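Local structure of N-acylethanolamine-hydrolyzing acid amidase subunit beta (Caenorhabditis elegans, 6DY3) at residues 103-106 against 107-110; 6-9 against 10-14. The protein probably degrades bioactive fatty acid amides, such as N-palmitoylethanolamine, to ethanolamine and free fatty acids, working as the beta subunit of an autocatalytically cleaved heterodimer. One frame throughout, in Å; residues are numbered along the deposited sequence.

Contact 1. Residues 103-106 against 107-110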
ATOM      1  N   GLN B 103      11.866   8.491  -8.492  1.00 47.12           N
ATOM      2  CA  GLN B 103      12.862   8.647  -7.437  1.00 48.71           C
ATOM      3  C   GLN B 103      13.686   7.368  -7.358  1.00 51.12           C
ATOM      4  O   GLN B 103      13.144   6.290  -7.092  1.00 51.08           O
ATOM      5  CB  GLN B 103      12.197   8.968  -6.098  1.00 51.20           C
ATOM      6  CG  GLN B 103      11.300  10.204  -6.138  1.00 51.55           C
ATOM      7  CD  GLN B 103      12.027  11.466  -6.599  1.00 51.25           C
ATOM      8  OE1 GLN B 103      13.195  11.685  -6.282  1.00 52.76           O
ATOM      9  NE2 GLN B 103      11.333  12.295  -7.361  1.00 49.18           N
ATOM     10  N   ALA B 104      14.992   7.490  -7.596  1.00 56.75           N
ATOM     11  CA  ALA B 104      15.848   6.325  -7.783  1.00 55.30           C
ATOM     12  C   ALA B 104      16.462   5.795  -6.493  1.00 55.53           C
ATOM     13  O   ALA B 104      16.770   4.599  -6.418  1.00 55.99           O
ATOM     14  CB  ALA B 104      16.969   6.659  -8.767  1.00 54.25           C
ATOM     15  N   THR B 105      16.659   6.637  -5.481  1.00 53.50           N
ATOM     16  CA  THR B 105      17.349   6.227  -4.266  1.00 50.46           C
ATOM     17  C   THR B 105      16.445   6.385  -3.049  1.00 46.26           C
ATOM     18  O   THR B 105      15.472   7.145  -3.055  1.00 42.86           O
ATOM     19  CB  THR B 105      18.641   7.033  -4.059  1.00 50.06           C
ATOM     20  OG1 THR B 105      18.331   8.426  -3.931  1.00 49.09           O
ATOM     21  CG2 THR B 105      19.583   6.832  -5.231  1.00 50.47           C
ATOM     22  N   TYR B 106      16.792   5.646  -1.992  1.00 48.94           N
ATOM     23  CA  TYR B 106      16.064   5.738  -0.731  1.00 45.33           C
ATOM     24  C   TYR B 106      15.954   7.185  -0.275  1.00 48.30           C
ATOM     25  O   TYR B 106      14.871   7.657   0.090  1.00 51.16           O
ATOM     26  CB  TYR B 106      16.762   4.887   0.332  1.00 41.84           C
ATOM     27  CG  TYR B 106      16.299   5.132   1.754  1.00 43.85           C
ATOM     28  CD1 TYR B 106      15.312   4.339   2.330  1.00 43.04           C
ATOM     29  CD2 TYR B 106      16.857   6.142   2.525  1.00 44.26           C
ATOM     30  CE1 TYR B 106      14.888   4.554   3.629  1.00 41.41           C
ATOM     31  CE2 TYR B 106      16.437   6.367   3.827  1.00 41.10           C
ATOM     32  CZ  TYR B 106      15.455   5.571   4.376  1.00 41.30           C
ATOM     33  OH  TYR B 106      15.037   5.789   5.675  1.00 39.82           O
ATOM     34  N   THR B 107      17.072   7.910  -0.290  1.00 50.14           N
ATOM     35  CA  THR B 107      17.062   9.290   0.181  1.00 53.58           C
ATOM     36  C   THR B 107      16.140  10.157  -0.668  1.00 51.91           C
ATOM     37  O   THR B 107      15.463  11.051  -0.148  1.00 47.98           O
ATOM     38  CB  THR B 107      18.481   9.854   0.177  1.00 57.97           C
ATOM     39  OG1 THR B 107      19.345   8.966   0.896  1.00 59.01           O
ATOM     40  CG2 THR B 107      18.512  11.229   0.833  1.00 58.11           C
ATOM     41  N   GLU B 108      16.116   9.923  -1.982  1.00 55.72           N
ATOM     42  CA  GLU B 108      15.229  10.694  -2.847  1.00 59.18           C
ATOM     43  C   GLU B 108      13.769  10.384  -2.551  1.00 57.19           C
ATOM     44  O   GLU B 108      12.926  11.290  -2.525  1.00 55.80           O
ATOM     45  CB  GLU B 108      15.551  10.413  -4.313  1.00 62.27           C
ATOM     46  CG  GLU B 108      16.812  11.091  -4.811  1.00 67.01           C
ATOM     47  CD  GLU B 108      17.207  10.652  -6.211  1.00 69.59           C
ATOM     48  OE1 GLU B 108      17.064   9.454  -6.533  1.00 67.54           O
ATOM     49  OE2 GLU B 108      17.649  11.515  -6.996  1.00 73.57           O
ATOM     50  N   ALA B 109      13.451   9.111  -2.316  1.00 55.95           N
ATOM     51  CA  ALA B 109      12.070   8.734  -2.038  1.00 52.60           C
ATOM     52  C   ALA B 109      11.600   9.299  -0.703  1.00 49.03           C
ATOM     53  O   ALA B 109      10.462   9.769  -0.591  1.00 50.61           O
ATOM     54  CB  ALA B 109      11.930   7.212  -2.058  1.00 50.57           C
ATOM     55  N   VAL B 110      12.458   9.263   0.321  1.00 42.53           N
ATOM     56  CA  VAL B 110      12.065   9.765   1.635  1.00 41.61           C
ATOM     57  C   VAL B 110      11.751  11.255   1.572  1.00 48.04           C
ATOM     58  O   VAL B 110      10.788  11.728   2.189  1.00 47.81           O
ATOM     59  CB  VAL B 110      13.164   9.462   2.671  1.00 39.99           C
ATOM     60  CG1 VAL B 110      12.844  10.118   4.013  1.00 38.87           C
ATOM     61  CG2 VAL B 110      13.326   7.960   2.850  1.00 39.84           C
TER
HETATM   62  O   HOH W   1      14.993  12.981  -7.804  1.00 40.77           O
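T105 and E108 pair reciprocally. The backbone N of E108 donates weakly to OG1 of T105 (3.3 Å), and in return N of T105 gives a weak bond to OE1 of E108 (3.0 Å). OE1 of E108 also takes weak bonds from OG1 of T105 (3.1 Å) and N of A104 (3.0 Å). Threonine suits the place because OG1, set between backbone N and carbonyl carbon (chi1 61°), turns toward the N-H of E108; glutamate is long enough to reach back, and its negative charge probably suits a helix start. In the main chain A109 N bonds to T105 O and V110 N to Y106 O. A water donates to OE1 of Q103 (2.7 Å) and weakly to OE2 of E108.

The apolar part is a CH-pi contact, with CG2 of V110 over the Y106 ring, 3.6 Å from its centroid. Tyrosine offers a broad face and valine a branched methyl; both also touch V126 and V135 of the underlying sheet. With an alanine replacing Y106, CG2 of V110 would probably lose the ring it lies over, and a gap would open beside the two valines. The polar pairing is a capping box, starting helix 106-113 at N-cap T105.

Contact 2. Residues 6-9 against 10-14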
ATOM      1  N   ALA B   6      13.090  -3.566   9.754  1.00 35.92           N
ATOM      2  CA  ALA B   6      14.108  -3.990  10.706  1.00 39.92           C
ATOM      3  C   ALA B   6      15.457  -4.118  10.014  1.00 40.88           C
ATOM      4  O   ALA B   6      15.537  -4.574   8.869  1.00 37.74           O
ATOM      5  CB  ALA B   6      13.736  -5.330  11.366  1.00 37.74           C
ATOM      6  N   GLN B   7      16.517  -3.715  10.713  1.00 43.88           N
ATOM      7  CA  GLN B   7      17.883  -3.885  10.233  1.00 48.70           C
ATOM      8  C   GLN B   7      18.631  -4.806  11.190  1.00 49.48           C
ATOM      9  O   GLN B   7      18.748  -4.504  12.383  1.00 52.02           O
ATOM     10  CB  GLN B   7      18.596  -2.538  10.104  1.00 47.97           C
ATOM     11  CG  GLN B   7      19.963  -2.656   9.466  1.00 49.99           C
ATOM     12  CD  GLN B   7      20.649  -1.321   9.275  1.00 51.76           C
ATOM     13  OE1 GLN B   7      20.193  -0.286   9.759  1.00 50.25           O
ATOM     14  NE2 GLN B   7      21.746  -1.338   8.540  1.00 55.59           N
ATOM     15  N   ASN B   8      19.130  -5.925  10.670  1.00 42.94           N
ATOM     16  CA  ASN B   8      19.791  -6.900  11.521  1.00 42.34           C
ATOM     17  C   ASN B   8      21.230  -6.467  11.791  1.00 48.38           C
ATOM     18  O   ASN B   8      21.688  -5.410  11.349  1.00 45.57           O
ATOM     19  CB  ASN B   8      19.732  -8.291  10.889  1.00 41.48           C
ATOM     20  CG  ASN B   8      20.437  -8.361   9.550  1.00 43.67           C
ATOM     21  OD1 ASN B   8      21.242  -7.497   9.206  1.00 46.72           O
ATOM     22  ND2 ASN B   8      20.146  -9.406   8.789  1.00 43.64           N
ATOM     23  N   SER B   9      21.957  -7.309  12.531  1.00 56.39           N
ATOM     24  CA  SER B   9      23.334  -6.984  12.888  1.00 57.00           C
ATOM     25  C   SER B   9      24.217  -6.897  11.651  1.00 54.79           C
ATOM     26  O   SER B   9      25.115  -6.050  11.579  1.00 55.54           O
ATOM     27  CB  SER B   9      23.878  -8.030  13.860  1.00 57.56           C
ATOM     28  OG  SER B   9      23.089  -8.097  15.035  1.00 55.24           O
ATOM     29  N   ALA B  10      23.961  -7.748  10.656  1.00 51.23           N
ATOM     30  CA  ALA B  10      24.737  -7.739   9.422  1.00 49.06           C
ATOM     31  C   ALA B  10      24.465  -6.516   8.554  1.00 51.46           C
ATOM     32  O   ALA B  10      25.158  -6.330   7.549  1.00 58.91           O
ATOM     33  CB  ALA B  10      24.451  -9.004   8.614  1.00 47.72           C
ATOM     34  N   GLY B  11      23.477  -5.691   8.897  1.00 45.05           N
ATOM     35  CA  GLY B  11      23.166  -4.519   8.110  1.00 44.47           C
ATOM     36  C   GLY B  11      22.066  -4.704   7.086  1.00 44.58           C
ATOM     37  O   GLY B  11      21.729  -3.742   6.381  1.00 43.34           O
ATOM     38  N   GLN B  12      21.505  -5.903   6.968  1.00 45.40           N
ATOM     39  CA  GLN B  12      20.425  -6.146   6.027  1.00 43.18           C
ATOM     40  C   GLN B  12      19.129  -5.545   6.551  1.00 42.30           C
ATOM     41  O   GLN B  12      18.823  -5.637   7.744  1.00 39.96           O
ATOM     42  CB  GLN B  12      20.260  -7.648   5.793  1.00 43.33           C
ATOM     43  CG  GLN B  12      19.331  -7.989   4.645  1.00 46.15           C
ATOM     44  CD  GLN B  12      19.196  -9.478   4.426  1.00 46.45           C
ATOM     45  OE1 GLN B  12      18.795 -10.214   5.328  1.00 47.75           O
ATOM     46  NE2 GLN B  12      19.518  -9.933   3.218  1.00 45.30           N
ATOM     47  N   ILE B  13      18.375  -4.917   5.654  1.00 44.39           N
ATOM     48  CA  ILE B  13      17.136  -4.223   5.995  1.00 41.68           C
ATOM     49  C   ILE B  13      15.972  -5.010   5.404  1.00 41.02           C
ATOM     50  O   ILE B  13      15.927  -5.251   4.192  1.00 39.29           O
ATOM     51  CB  ILE B  13      17.151  -2.772   5.490  1.00 39.39           C
ATOM     52  CG1 ILE B  13      18.335  -2.031   6.119  1.00 40.92           C
ATOM     53  CG2 ILE B  13      15.832  -2.078   5.821  1.00 37.66           C
ATOM     54  CD1 ILE B  13      18.442  -0.579   5.744  1.00 44.05           C
ATOM     55  N   ILE B  14      15.028  -5.400   6.262  1.00 41.20           N
ATOM     56  CA  ILE B  14      13.885  -6.219   5.877  1.00 40.43           C
ATOM     57  C   ILE B  14      12.609  -5.416   6.079  1.00 37.99           C
ATOM     58  O   ILE B  14      12.434  -4.755   7.108  1.00 36.87           O
ATOM     59  CB  ILE B  14      13.832  -7.537   6.679  1.00 41.54           C
ATOM     60  CG1 ILE B  14      15.102  -8.359   6.443  1.00 47.48           C
ATOM     61  CG2 ILE B  14      12.603  -8.353   6.300  1.00 40.93           C
ATOM     62  CD1 ILE B  14      16.203  -8.096   7.444  1.00 50.48           C
TER
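A6 and I14 form an antiparallel hydrogen-bonded pair, A6 N to I14 O at 3.0 Å and I14 N to A6 O at 2.8 Å, after which Q7 faces I13 as a non-hydrogen-bonded pair and the chain reverses in a type I turn from N8 to G11. N8 N donates to Q12 O (3.0 Å), and G11 N closes the turn on N8 O. With G11 at positive phi (95°), this is a type I turn with a G1 bulge in the hairpin of strands 2-7 and 13-20; a CB at G11 would be jammed against the carbonyl O of A10, hence glycine.

Asparagine suits the first turn position because its short amide can bend back over the loop. Its CG lies between the backbone N and the carbonyl carbon (chi1 62°), which lets OD1 of N8 accept from N of Q12 at 2.8 Å, the donor tilted 35° from the carbonyl plane. ND2 of N8 binds F190 O, which together with the OD1 bond would hold the amide's rotation. Q7, extended, donates from NE2 to G11 O (3.2 Å) from above that carbonyl plane, while its OE1 accepts from N132 N. The methylene CG of Q7 packs across CG1 of I13 (3.8 Å), a branched residue at home in a buried strand.

In the fold
Contact 2 comes first along the chain and contact 1 well after it; their centres lie 19 Å apart, and the nearest atoms, about 7 Å apart, do not touch. The two belong to different layers of an Ntn-hydrolase fold. Contact 2 turns the hairpin of strands 2-7 and 13-20 in the five-stranded antiparallel sheet; strand 2-7 directly follows C1, the nucleophile by similarity, and strand 13-20 carries R17, important for activity by similarity. Contact 1, away from these sites, begins helix 106-113, which packs against strands 122-127 and 134-139 of the seven-stranded sheet. The loop between those strands connects both regions: N132 bonds to Q7, and its neighbour E133 touches Y106 and T107.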